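Local atomic coordinates of leucine--tRNA ligase (Agrobacterium radiobacter, PDB entry 5AH5), a protein that probably joins L-leucine to tRNA(Leu) at the expense of ATP, as a class I aminoacyl-tRNA synthetase. Residues 139-144 with 189-194; 499-504 with 512-517; 679-684 with 716-721. One frame throughout, in Å; residues are numbered along the deposited sequence.

How the contacts relate
All three contacts are buried, and none has a hydrogen bond crossing between its segments; they differ in what surrounds the apolar centre. Contact 1 pairs two aromatic rings beside the zinc-bearing part of the chain, with polar ends held by neighbours. Contact 2, its centre about 23 Å away, is aliphatic, a proline in a turn against a short helix. Helix 128-143 links their neighbourhoods: it supplies residues 139-144, and Arg499, beside contact 2, packs on its earlier part. Contact 3 lies across the chain's centre from contact 1, about 46 Å between centres, and joins a helix of the anticodon-binding domain to the residues leading into helix 720-729, while its outer side meets RNA.

Contact 1 of 3, residues 139-144 with 189-194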
loop_
_atom_site.group_PDB
_atom_site.type_symbol
_atom_site.label_atom_id
_atom_site.label_comp_id
_atom_site.label_asym_id
_atom_site.label_seq_id
_atom_site.Cartn_x
_atom_site.Cartn_y
_atom_site.Cartn_z
ATOM N N LEU B 139 -22.211 -13.508 1.154
ATOM C CA LEU B 139 -23.060 -14.718 0.954
ATOM C C LEU B 139 -22.558 -15.604 -0.158
ATOM O O LEU B 139 -22.613 -16.852 -0.053
ATOM C CB LEU B 139 -24.532 -14.341 0.750
ATOM C CG LEU B 139 -25.139 -13.790 2.039
ATOM C CD1 LEU B 139 -26.550 -13.293 1.796
ATOM C CD2 LEU B 139 -25.139 -14.835 3.155
ATOM N N ASP B 140 -22.006 -14.990 -1.203
ATOM C CA ASP B 140 -21.302 -15.800 -2.256
ATOM C C ASP B 140 -20.114 -16.574 -1.696
ATOM O O ASP B 140 -20.015 -17.818 -1.847
ATOM C CB ASP B 140 -20.989 -14.945 -3.470
ATOM C CG ASP B 140 -20.662 -15.762 -4.713
ATOM O OD1 ASP B 140 -21.085 -16.930 -4.833
ATOM O OD2 ASP B 140 -19.925 -15.223 -5.572
ATOM N N LEU B 141 -19.261 -15.906 -0.932
ATOM C CA LEU B 141 -18.116 -16.601 -0.336
ATOM C C LEU B 141 -18.548 -17.658 0.675
ATOM O O LEU B 141 -17.894 -18.715 0.801
ATOM C CB LEU B 141 -17.141 -15.608 0.307
ATOM C CG LEU B 141 -16.095 -14.986 -0.665
ATOM C CD1 LEU B 141 -16.663 -14.095 -1.767
ATOM C CD2 LEU B 141 -15.110 -14.198 0.186
ATOM N N TYR B 142 -19.631 -17.368 1.420
ATOM C CA TYR B 142 -20.231 -18.364 2.315
ATOM C C TYR B 142 -20.760 -19.589 1.560
ATOM O O TYR B 142 -20.384 -20.700 1.899
ATOM C CB TYR B 142 -21.348 -17.736 3.158
ATOM C CG TYR B 142 -22.051 -18.707 4.093
ATOM C CD1 TYR B 142 -21.363 -19.404 5.100
ATOM C CD2 TYR B 142 -23.412 -18.923 3.967
ATOM C CE1 TYR B 142 -22.021 -20.309 5.942
ATOM C CE2 TYR B 142 -24.082 -19.807 4.793
ATOM C CZ TYR B 142 -23.389 -20.489 5.764
ATOM O OH TYR B 142 -24.128 -21.309 6.543
ATOM N N ARG B 143 -21.595 -19.402 0.534
ATOM C CA ARG B 143 -22.013 -20.562 -0.325
ATOM C C ARG B 143 -20.876 -21.395 -0.931
ATOM O O ARG B 143 -21.002 -22.593 -1.040
ATOM C CB ARG B 143 -22.924 -20.130 -1.473
ATOM C CG ARG B 143 -24.262 -19.605 -0.985
ATOM C CD ARG B 143 -25.358 -19.563 -2.044
ATOM N NE ARG B 143 -26.651 -19.251 -1.403
ATOM C CZ ARG B 143 -27.411 -20.121 -0.704
ATOM N NH1 ARG B 143 -27.045 -21.404 -0.539
ATOM N NH2 ARG B 143 -28.558 -19.711 -0.160
ATOM N N LYS B 144 -19.772 -20.771 -1.315
ATOM C CA LYS B 144 -18.665 -21.517 -1.927
ATOM C C LYS B 144 -17.666 -22.047 -0.915
ATOM O O LYS B 144 -16.617 -22.535 -1.306
ATOM C CB LYS B 144 -17.911 -20.665 -2.966
ATOM C CG LYS B 144 -18.782 -19.963 -3.998
ATOM C CD LYS B 144 -19.327 -20.887 -5.063
ATOM C CE LYS B 144 -20.687 -20.415 -5.585
ATOM N NZ LYS B 144 -20.596 -19.162 -6.379
ATOM N N TRP B 189 -16.809 -15.984 12.733
ATOM C CA TRP B 189 -16.698 -16.064 11.291
ATOM C C TRP B 189 -15.243 -15.857 10.869
ATOM O O TRP B 189 -14.502 -15.036 11.477
ATOM C CB TRP B 189 -17.622 -15.060 10.586
ATOM C CG TRP B 189 -19.067 -15.404 10.798
ATOM C CD1 TRP B 189 -19.873 -14.910 11.755
ATOM C CD2 TRP B 189 -19.864 -16.306 10.023
ATOM N NE1 TRP B 189 -21.118 -15.437 11.641
ATOM C CE2 TRP B 189 -21.145 -16.306 10.589
ATOM C CE3 TRP B 189 -19.612 -17.125 8.914
ATOM C CZ2 TRP B 189 -22.194 -17.085 10.076
ATOM C CZ3 TRP B 189 -20.594 -17.877 8.398
ATOM C CH2 TRP B 189 -21.913 -17.878 8.993
ATOM N N PHE B 190 -14.875 -16.593 9.817
ATOM C CA PHE B 190 -13.530 -16.663 9.276
ATOM C C PHE B 190 -13.577 -16.684 7.755
ATOM O O PHE B 190 -14.604 -17.098 7.155
ATOM C CB PHE B 190 -12.885 -17.982 9.684
ATOM C CG PHE B 190 -12.670 -18.109 11.134
ATOM C CD1 PHE B 190 -11.523 -17.628 11.720
ATOM C CD2 PHE B 190 -13.635 -18.719 11.939
ATOM C CE1 PHE B 190 -11.329 -17.758 13.098
ATOM C CE2 PHE B 190 -13.447 -18.847 13.276
ATOM C CZ PHE B 190 -12.290 -18.368 13.867
ATOM N N VAL B 191 -12.471 -16.270 7.133
ATOM C CA VAL B 191 -12.228 -16.549 5.716
ATOM C C VAL B 191 -11.003 -17.444 5.584
ATOM O O VAL B 191 -9.984 -17.234 6.252
ATOM C CB VAL B 191 -12.005 -15.308 4.864
ATOM C CG1 VAL B 191 -12.420 -15.607 3.430
ATOM C CG2 VAL B 191 -12.744 -14.103 5.406
ATOM N N ASP B 192 -11.111 -18.453 4.718
ATOM C CA ASP B 192 -10.055 -19.446 4.547
ATOM C C ASP B 192 -8.897 -18.911 3.678
ATOM O O ASP B 192 -8.710 -19.323 2.564
ATOM C CB ASP B 192 -10.652 -20.702 3.918
ATOM C CG ASP B 192 -9.699 -21.885 3.926
ATOM O OD1 ASP B 192 -8.573 -21.800 4.473
ATOM O OD2 ASP B 192 -10.084 -22.910 3.368
ATOM N N ILE B 193 -8.159 -17.960 4.203
ATOM C CA ILE B 193 -6.945 -17.441 3.554
ATOM C C ILE B 193 -5.784 -18.471 3.477
ATOM O O ILE B 193 -4.962 -18.441 2.536
ATOM C CB ILE B 193 -6.528 -16.136 4.241
ATOM C CG1 ILE B 193 -5.536 -15.313 3.391
ATOM C CG2 ILE B 193 -5.995 -16.397 5.642
ATOM C CD1 ILE B 193 -5.271 -13.953 4.011
ATOM N N ARG B 194 -5.729 -19.392 4.436
ATOM C CA ARG B 194 -4.729 -20.473 4.415
ATOM C C ARG B 194 -4.740 -21.260 3.119
ATOM O O ARG B 194 -3.682 -21.608 2.620
ATOM C CB ARG B 194 -4.810 -21.397 5.639
ATOM C CG ARG B 194 -4.221 -20.778 6.894
ATOM C CD ARG B 194 -4.490 -21.585 8.169
ATOM N NE ARG B 194 -3.776 -22.844 8.132
ATOM C CZ ARG B 194 -2.508 -23.048 8.493
ATOM N NH1 ARG B 194 -1.731 -22.086 8.978
ATOM N NH2 ARG B 194 -2.006 -24.264 8.385
#
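The last turn of helix 128-143 packs onto the end of strand 182-191 through two pairs, Tyr142 with Trp189 and Leu141 with Val191, where the helix meets the curled antiparallel sheet whose strand 425-432 ends at the zinc ligand Cys432. The two rings make an offset edge-to-face pair: the indole presents the edge of its six-membered ring to the face of the phenol, with centroids 5.5 Å apart and planes at 78°. At the corner of the indole, Trp189 CZ3 lies 3.7 Å from Tyr142 CD1, and Trp189 CH2 is 3.9 Å from Tyr142 CE1, which sits in the indole plane. With CG opposite the backbone N (chi1 179°), the tyrosine swings its ring off the flank of the helix to meet the tryptophan, whose side chain leaves its backbone toward the helix. Leu141 and Val191 are a looser pair, Leu141 CD2 to Val191 CG1 being 4.4 Å, and both also touch helix 533-546.

Both rings have their polar atoms engaged elsewhere. Tyr142 OH is hydrogen-bonded to Thr437 OG1, two residues past the zinc ligand Cys435, and Trp189 NE1 to Asp483 OD2. The metal itself is about 12 Å from the tyrosine side chain. Just past the end of the helix, Lys144 folds back so that its NZ reaches the syn lone pair of Asp140 OD1 at 2.8 Å, a salt bridge one turn apart; Asp140 OD2 has a second partner in Tyr549 OH.

The chemistry is thus split: dispersion and ring electrostatics join helix to strand, while hydrogen bonds from the phenol oxygen and the indole nitrogen should limit how far either ring can turn or slide.

Contact 2 of 3, residues 499-504 with 512-517; sequences RYPSPS and SLCNKI
Pro501 and Leu513 bring the two backbones closest, with their CA atoms 6.6 Å apart. Residues 499-504 form no regular helix or strand, but Arg499 to Ser502 make a type I beta turn, closed by a weak bond from Ser502 N to Arg499 O at 3.0 Å, with Pro501 as its third residue. Across from it, 512-517 runs in helix 511-517, where Ile517 N binds Leu513 O at 2.9 Å and so sets these two residues one turn apart on the flank that meets the beta turn.

The proline ring is the centre of the contact. Its CG reaches Ile517 CG2 at 3.8 Å, while the sulfur of Cys514 is more distant, SG to Pro501 CG being 4.1 Å. Nearer the backbone, Pro501 CB stands 4.2 Å from Leu513 CB. Ile517 meets the ring with its CG2 methyl because CG1 is turned opposite the backbone N (chi1 -164°), which carries the CD1 end away from the turn. Leu513 instead stretches alongside the proline backbone, its CD1 methyl coming within 3.4 Å of Pro501 O.

Arg499 points to the other side, its NH1 hydrogen-bonded to Ser505 O and Pro508 O; Ser502 O lies 3.6 Å above the plane of the guanidinium, offset toward its rim, and the side chain packs on helix 128-143. Tyr500 and Ile517 both touch Tyr34 of strand 32-37.

Helix 511-517 leads into strand 520-524, which lies beside 32-37 as the inner pair of the four-stranded parallel sheet. This sheet with helices packed against it is the Rossmann-type core of class I synthetases, and the contact joins a loop and a helix beside it.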
loop_
_atom_site.group_PDB
_atom_site.type_symbol
_atom_site.label_atom_id
_atom_site.label_comp_id
_atom_site.label_asym_id
_atom_site.label_seq_id
_atom_site.Cartn_x
_atom_site.Cartn_y
_atom_site.Cartn_z
ATOM N N ARG B 499 -14.903 -1.486 -6.551
ATOM C CA ARG B 499 -16.227 -0.924 -6.487
ATOM C C ARG B 499 -16.289 0.445 -7.057
ATOM O O ARG B 499 -17.341 0.867 -7.612
ATOM C CB ARG B 499 -16.717 -0.913 -5.013
ATOM C CG ARG B 499 -18.039 -0.216 -4.762
ATOM C CD ARG B 499 -19.188 -1.073 -5.281
ATOM N NE ARG B 499 -20.502 -0.526 -4.916
ATOM C CZ ARG B 499 -21.678 -1.047 -5.313
ATOM N NH1 ARG B 499 -21.708 -2.133 -6.080
ATOM N NH2 ARG B 499 -22.800 -0.462 -4.940
ATOM N N TYR B 500 -15.192 1.190 -6.929
ATOM C CA TYR B 500 -15.141 2.557 -7.460
ATOM C C TYR B 500 -15.619 2.660 -8.928
ATOM O O TYR B 500 -16.190 3.695 -9.343
ATOM C CB TYR B 500 -13.697 3.034 -7.411
ATOM C CG TYR B 500 -13.127 3.587 -6.130
ATOM C CD1 TYR B 500 -13.793 4.596 -5.425
ATOM C CD2 TYR B 500 -11.806 3.260 -5.735
ATOM C CE1 TYR B 500 -13.237 5.146 -4.278
ATOM C CE2 TYR B 500 -11.242 3.826 -4.608
ATOM C CZ TYR B 500 -11.953 4.785 -3.895
ATOM O OH TYR B 500 -11.441 5.402 -2.771
ATOM N N PRO B 501 -15.374 1.626 -9.752
ATOM C CA PRO B 501 -15.812 1.849 -11.153
ATOM C C PRO B 501 -17.319 1.970 -11.359
ATOM O O PRO B 501 -17.700 2.669 -12.295
ATOM C CB PRO B 501 -15.300 0.620 -11.882
ATOM C CG PRO B 501 -14.048 0.307 -11.161
ATOM C CD PRO B 501 -14.487 0.457 -9.691
ATOM N N SER B 502 -18.167 1.350 -10.495
ATOM C CA SER B 502 -19.609 1.681 -10.487
ATOM C C SER B 502 -20.150 1.540 -9.074
ATOM O O SER B 502 -20.510 0.441 -8.656
ATOM C CB SER B 502 -20.466 0.858 -11.487
ATOM O OG SER B 502 -20.121 -0.435 -11.301
ATOM N N PRO B 503 -20.119 2.643 -8.334
ATOM C CA PRO B 503 -20.256 2.547 -6.925
ATOM C C PRO B 503 -21.719 2.536 -6.433
ATOM O O PRO B 503 -21.947 2.346 -5.231
ATOM C CB PRO B 503 -19.561 3.770 -6.461
ATOM C CG PRO B 503 -19.880 4.795 -7.488
ATOM C CD PRO B 503 -19.825 4.013 -8.766
ATOM N N SER B 504 -22.673 2.671 -7.336
ATOM C CA SER B 504 -24.071 2.561 -6.961
ATOM C C SER B 504 -24.792 1.405 -7.577
ATOM O O SER B 504 -25.990 1.322 -7.437
ATOM C CB SER B 504 -24.762 3.887 -7.166
ATOM O OG SER B 504 -25.075 4.044 -8.483
ATOM N N SER B 512 -17.219 -6.040 -16.516
ATOM C CA SER B 512 -16.773 -5.577 -17.799
ATOM C C SER B 512 -15.992 -4.231 -17.641
ATOM O O SER B 512 -14.931 -4.079 -18.264
ATOM C CB SER B 512 -17.938 -5.602 -18.835
ATOM O OG SER B 512 -18.646 -4.377 -18.914
ATOM N N LEU B 513 -16.445 -3.312 -16.772
ATOM C CA LEU B 513 -15.663 -2.099 -16.457
ATOM C C LEU B 513 -14.327 -2.417 -15.756
ATOM O O LEU B 513 -13.280 -1.913 -16.159
ATOM C CB LEU B 513 -16.450 -1.110 -15.572
ATOM C CG LEU B 513 -17.549 -0.239 -16.162
ATOM C CD1 LEU B 513 -17.921 0.903 -15.238
ATOM C CD2 LEU B 513 -17.090 0.323 -17.502
ATOM N N CYS B 514 -14.393 -3.237 -14.703
ATOM C CA CYS B 514 -13.251 -3.609 -13.885
ATOM C C CYS B 514 -12.147 -4.267 -14.642
ATOM O O CYS B 514 -10.976 -4.055 -14.353
ATOM C CB CYS B 514 -13.647 -4.614 -12.816
ATOM S SG CYS B 514 -14.016 -3.812 -11.292
ATOM N N ASN B 515 -12.513 -5.166 -15.538
ATOM C CA ASN B 515 -11.491 -5.855 -16.331
ATOM C C ASN B 515 -10.771 -4.945 -17.339
ATOM O O ASN B 515 -9.700 -5.282 -17.811
ATOM C CB ASN B 515 -12.083 -7.083 -17.018
ATOM C CG ASN B 515 -12.406 -8.214 -16.036
ATOM O OD1 ASN B 515 -11.747 -8.408 -14.990
ATOM N ND2 ASN B 515 -13.388 -8.997 -16.396
ATOM N N LYS B 516 -11.359 -3.801 -17.654
ATOM C CA LYS B 516 -10.711 -2.787 -18.468
ATOM C C LYS B 516 -9.897 -1.817 -17.624
ATOM O O LYS B 516 -8.752 -1.571 -17.954
ATOM C CB LYS B 516 -11.746 -2.043 -19.268
ATOM C CG LYS B 516 -12.196 -2.893 -20.433
ATOM C CD LYS B 516 -13.276 -2.207 -21.233
ATOM C CE LYS B 516 -13.605 -3.029 -22.487
ATOM N NZ LYS B 516 -14.981 -2.762 -23.014
ATOM N N ILE B 517 -10.438 -1.324 -16.501
ATOM C CA ILE B 517 -9.726 -0.279 -15.715
ATOM C C ILE B 517 -8.660 -0.833 -14.710
ATOM O O ILE B 517 -7.642 -0.221 -14.496
ATOM C CB ILE B 517 -10.703 0.724 -15.136
ATOM C CG1 ILE B 517 -10.007 2.030 -14.650
ATOM C CG2 ILE B 517 -11.507 0.098 -14.014
ATOM C CD1 ILE B 517 -9.206 2.793 -15.707
#

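Contact 3 of 3, residues 679-684 with 716-721; sequences NAAIAA and APFAPH. With nucleotides of chain D.
Ile682 lays its CG1 over one face of the Phe718 ring, 3.9 Å from the centroid and 29° off the ring normal, a CH-pi contact. The closest approach is near the rim, Ile682 CG1 to Phe718 CD1 at 3.5 Å, with the methyl CD1 of the isoleucine 3.7 Å from the same ring atom. The two side chains run past each other in opposite directions, the isoleucine extended with CG1 opposite its carbonyl carbon (chi1 -73°), which brings its CD1 methyl to the CB side of the ring. At the other end of the ring, Phe718 CZ meets Ala681 CB obliquely at 3.8 Å. Both segments belong to the anticodon-binding domain, and Phe718 comes just before Ala719, the N-cap of helix 720-729. The ring is also packed by Cys597 of helix 592-601, Val673 of helix 653-674 and Thr59 of helix 48-66, which places it where several helices converge.

On the side away from Phe718, Asn679, Ala680 and Ala683 face the tRNA. Asn679 ND2 gives a nearly straight hydrogen bond (176°) to OP1 of A14 of chain D, at 3.2 Å, while its OD1 takes a weak one from Ala680 N. Alanine methyls line the approach of the RNA: Ala680 CB is 3.5 Å from O3' of A14, and Ala683 CB is 3.5 Å from O2' of C24 of chain D.

One short helical segment therefore serves two chemistries, with apolar carbon and ring packing fixing it against the protein interior, and a neutral amide and alanine methyls meeting sugars, phosphates and a base of the tRNA.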
loop_
_atom_site.group_PDB
_atom_site.type_symbol
_atom_site.label_atom_id
_atom_site.label_comp_id
_atom_site.label_asym_id
_atom_site.label_seq_id
_atom_site.Cartn_x
_atom_site.Cartn_y
_atom_site.Cartn_z
ATOM N N ASN B 679 10.705 15.071 -6.533
ATOM C CA ASN B 679 11.644 16.126 -6.113
ATOM C C ASN B 679 12.631 16.428 -7.248
ATOM O O ASN B 679 12.890 17.594 -7.520
ATOM C CB ASN B 679 12.423 15.794 -4.843
ATOM C CG ASN B 679 13.168 14.507 -4.937
ATOM O OD1 ASN B 679 12.854 13.679 -5.779
ATOM N ND2 ASN B 679 14.163 14.319 -4.076
ATOM N N ALA B 680 13.066 15.399 -7.943
ATOM C CA ALA B 680 14.025 15.656 -9.120
ATOM C C ALA B 680 13.311 16.329 -10.268
ATOM O O ALA B 680 13.866 17.184 -10.932
ATOM C CB ALA B 680 14.664 14.381 -9.558
ATOM N N ALA B 681 12.004 16.051 -10.449
ATOM C CA ALA B 681 11.261 16.740 -11.523
ATOM C C ALA B 681 11.107 18.232 -11.253
ATOM O O ALA B 681 11.181 19.109 -12.142
ATOM C CB ALA B 681 9.896 16.069 -11.699
ATOM N N ILE B 682 10.843 18.563 -9.999
ATOM C CA ILE B 682 10.643 19.920 -9.643
ATOM C C ILE B 682 12.022 20.636 -9.771
ATOM O O ILE B 682 12.094 21.791 -10.172
ATOM C CB ILE B 682 10.031 20.057 -8.203
ATOM C CG1 ILE B 682 8.522 19.631 -8.219
ATOM C CG2 ILE B 682 10.100 21.495 -7.758
ATOM C CD1 ILE B 682 7.926 19.462 -6.818
ATOM N N ALA B 683 13.097 19.998 -9.355
ATOM C CA ALA B 683 14.474 20.620 -9.554
ATOM C C ALA B 683 14.750 20.969 -11.012
ATOM O O ALA B 683 15.265 22.037 -11.317
ATOM C CB ALA B 683 15.544 19.724 -9.017
ATOM N N ALA B 684 14.286 20.117 -11.913
ATOM C CA ALA B 684 14.440 20.345 -13.341
ATOM C C ALA B 684 13.699 21.545 -13.781
ATOM O O ALA B 684 14.186 22.305 -14.598
ATOM C CB ALA B 684 14.010 19.125 -14.102
ATOM N N ALA B 716 2.419 22.531 -14.101
ATOM C CA ALA B 716 0.977 22.362 -13.829
ATOM C C ALA B 716 0.567 21.213 -12.955
ATOM O O ALA B 716 -0.318 21.420 -12.174
ATOM C CB ALA B 716 0.172 22.310 -15.114
ATOM N N PRO B 717 1.150 20.017 -13.128
ATOM C CA PRO B 717 0.824 18.922 -12.286
ATOM C C PRO B 717 1.202 19.129 -10.815
ATOM O O PRO B 717 0.503 18.559 -9.926
ATOM C CB PRO B 717 1.605 17.756 -12.877
ATOM C CG PRO B 717 1.829 18.080 -14.302
ATOM C CD PRO B 717 1.938 19.578 -14.313
ATOM N N PHE B 718 2.245 19.938 -10.575
ATOM C CA PHE B 718 2.814 20.221 -9.260
ATOM C C PHE B 718 2.170 21.384 -8.610
ATOM O O PHE B 718 1.923 21.363 -7.397
ATOM C CB PHE B 718 4.390 20.482 -9.347
ATOM C CG PHE B 718 5.109 19.384 -10.027
ATOM C CD1 PHE B 718 5.490 18.283 -9.337
ATOM C CD2 PHE B 718 5.345 19.451 -11.396
ATOM C CE1 PHE B 718 6.124 17.251 -9.960
ATOM C CE2 PHE B 718 5.966 18.409 -12.046
ATOM C CZ PHE B 718 6.364 17.317 -11.327
ATOM N N ALA B 719 1.990 22.436 -9.391
ATOM C CA ALA B 719 1.441 23.707 -8.921
ATOM C C ALA B 719 0.333 24.145 -9.879
ATOM O O ALA B 719 0.421 25.160 -10.580
ATOM C CB ALA B 719 2.490 24.780 -8.773
ATOM N N PRO B 720 -0.777 23.390 -9.882
ATOM C CA PRO B 720 -1.829 23.543 -10.903
ATOM C C PRO B 720 -2.578 24.835 -10.947
ATOM O O PRO B 720 -2.977 25.266 -12.030
ATOM C CB PRO B 720 -2.795 22.352 -10.604
ATOM C CG PRO B 720 -2.593 22.073 -9.183
ATOM C CD PRO B 720 -1.057 22.225 -9.040
ATOM N N HIS B 721 -2.748 25.479 -9.812
ATOM C CA HIS B 721 -3.537 26.715 -9.728
ATOM C C HIS B 721 -2.786 27.930 -10.277
ATOM O O HIS B 721 -3.300 28.715 -11.098
ATOM C CB HIS B 721 -3.950 27.039 -8.256
ATOM C CG HIS B 721 -4.629 25.898 -7.542
ATOM N ND1 HIS B 721 -3.932 24.888 -6.909
ATOM C CD2 HIS B 721 -5.946 25.635 -7.346
ATOM C CE1 HIS B 721 -4.791 24.058 -6.351
ATOM N NE2 HIS B 721 -6.018 24.463 -6.641
ATOM P P C D 24 22.104 23.539 -10.280
ATOM O OP1 C D 24 21.810 24.413 -11.400
ATOM O OP2 C D 24 23.073 23.844 -9.251
ATOM O "O5'" C D 24 20.740 23.361 -9.439
ATOM C "C5'" C D 24 19.491 23.094 -10.106
ATOM C "C4'" C D 24 18.397 22.775 -9.076
ATOM O "O4'" C D 24 18.641 21.478 -8.486
ATOM C "C3'" C D 24 18.346 23.691 -7.879
ATOM O "O3'" C D 24 17.753 24.906 -8.321
ATOM C "C2'" C D 24 17.583 22.840 -6.896
ATOM O "O2'" C D 24 16.221 22.611 -7.219
ATOM C "C1'" C D 24 18.236 21.487 -7.142
ATOM N N1 C D 24 19.391 21.233 -6.281
ATOM C C2 C D 24 19.128 20.849 -4.973
ATOM O O2 C D 24 17.943 20.712 -4.622
ATOM N N3 C D 24 20.155 20.621 -4.132
ATOM C C4 C D 24 21.417 20.788 -4.554
ATOM N N4 C D 24 22.411 20.508 -3.702
ATOM C C5 C D 24 21.713 21.233 -5.875
ATOM C C6 C D 24 20.680 21.440 -6.698
ATOM P P A D 14 17.277 11.923 -3.617
ATOM O OP1 A D 14 15.846 11.566 -4.006
ATOM O OP2 A D 14 18.111 10.904 -3.059
ATOM O "O5'" A D 14 17.972 12.646 -4.858
ATOM C "C5'" A D 14 17.377 13.785 -5.459
ATOM C "C4'" A D 14 18.181 14.198 -6.648
ATOM O "O4'" A D 14 19.432 14.811 -6.214
ATOM C "C3'" A D 14 18.601 13.063 -7.574
ATOM O "O3'" A D 14 17.551 12.713 -8.491
ATOM C "C2'" A D 14 19.818 13.665 -8.274
ATOM O "O2'" A D 14 19.468 14.533 -9.325
ATOM C "C1'" A D 14 20.428 14.530 -7.172
ATOM N N9 A D 14 21.612 14.004 -6.497
ATOM C C8 A D 14 21.772 13.603 -5.196
ATOM N N7 A D 14 23.003 13.288 -4.888
ATOM C C5 A D 14 23.703 13.501 -6.064
ATOM C C6 A D 14 25.063 13.361 -6.395
ATOM N N6 A D 14 25.986 12.917 -5.543
ATOM N N1 A D 14 25.434 13.641 -7.666
ATOM C C2 A D 14 24.508 14.089 -8.521
ATOM N N3 A D 14 23.204 14.295 -8.317
ATOM C C4 A D 14 22.862 13.960 -7.058
#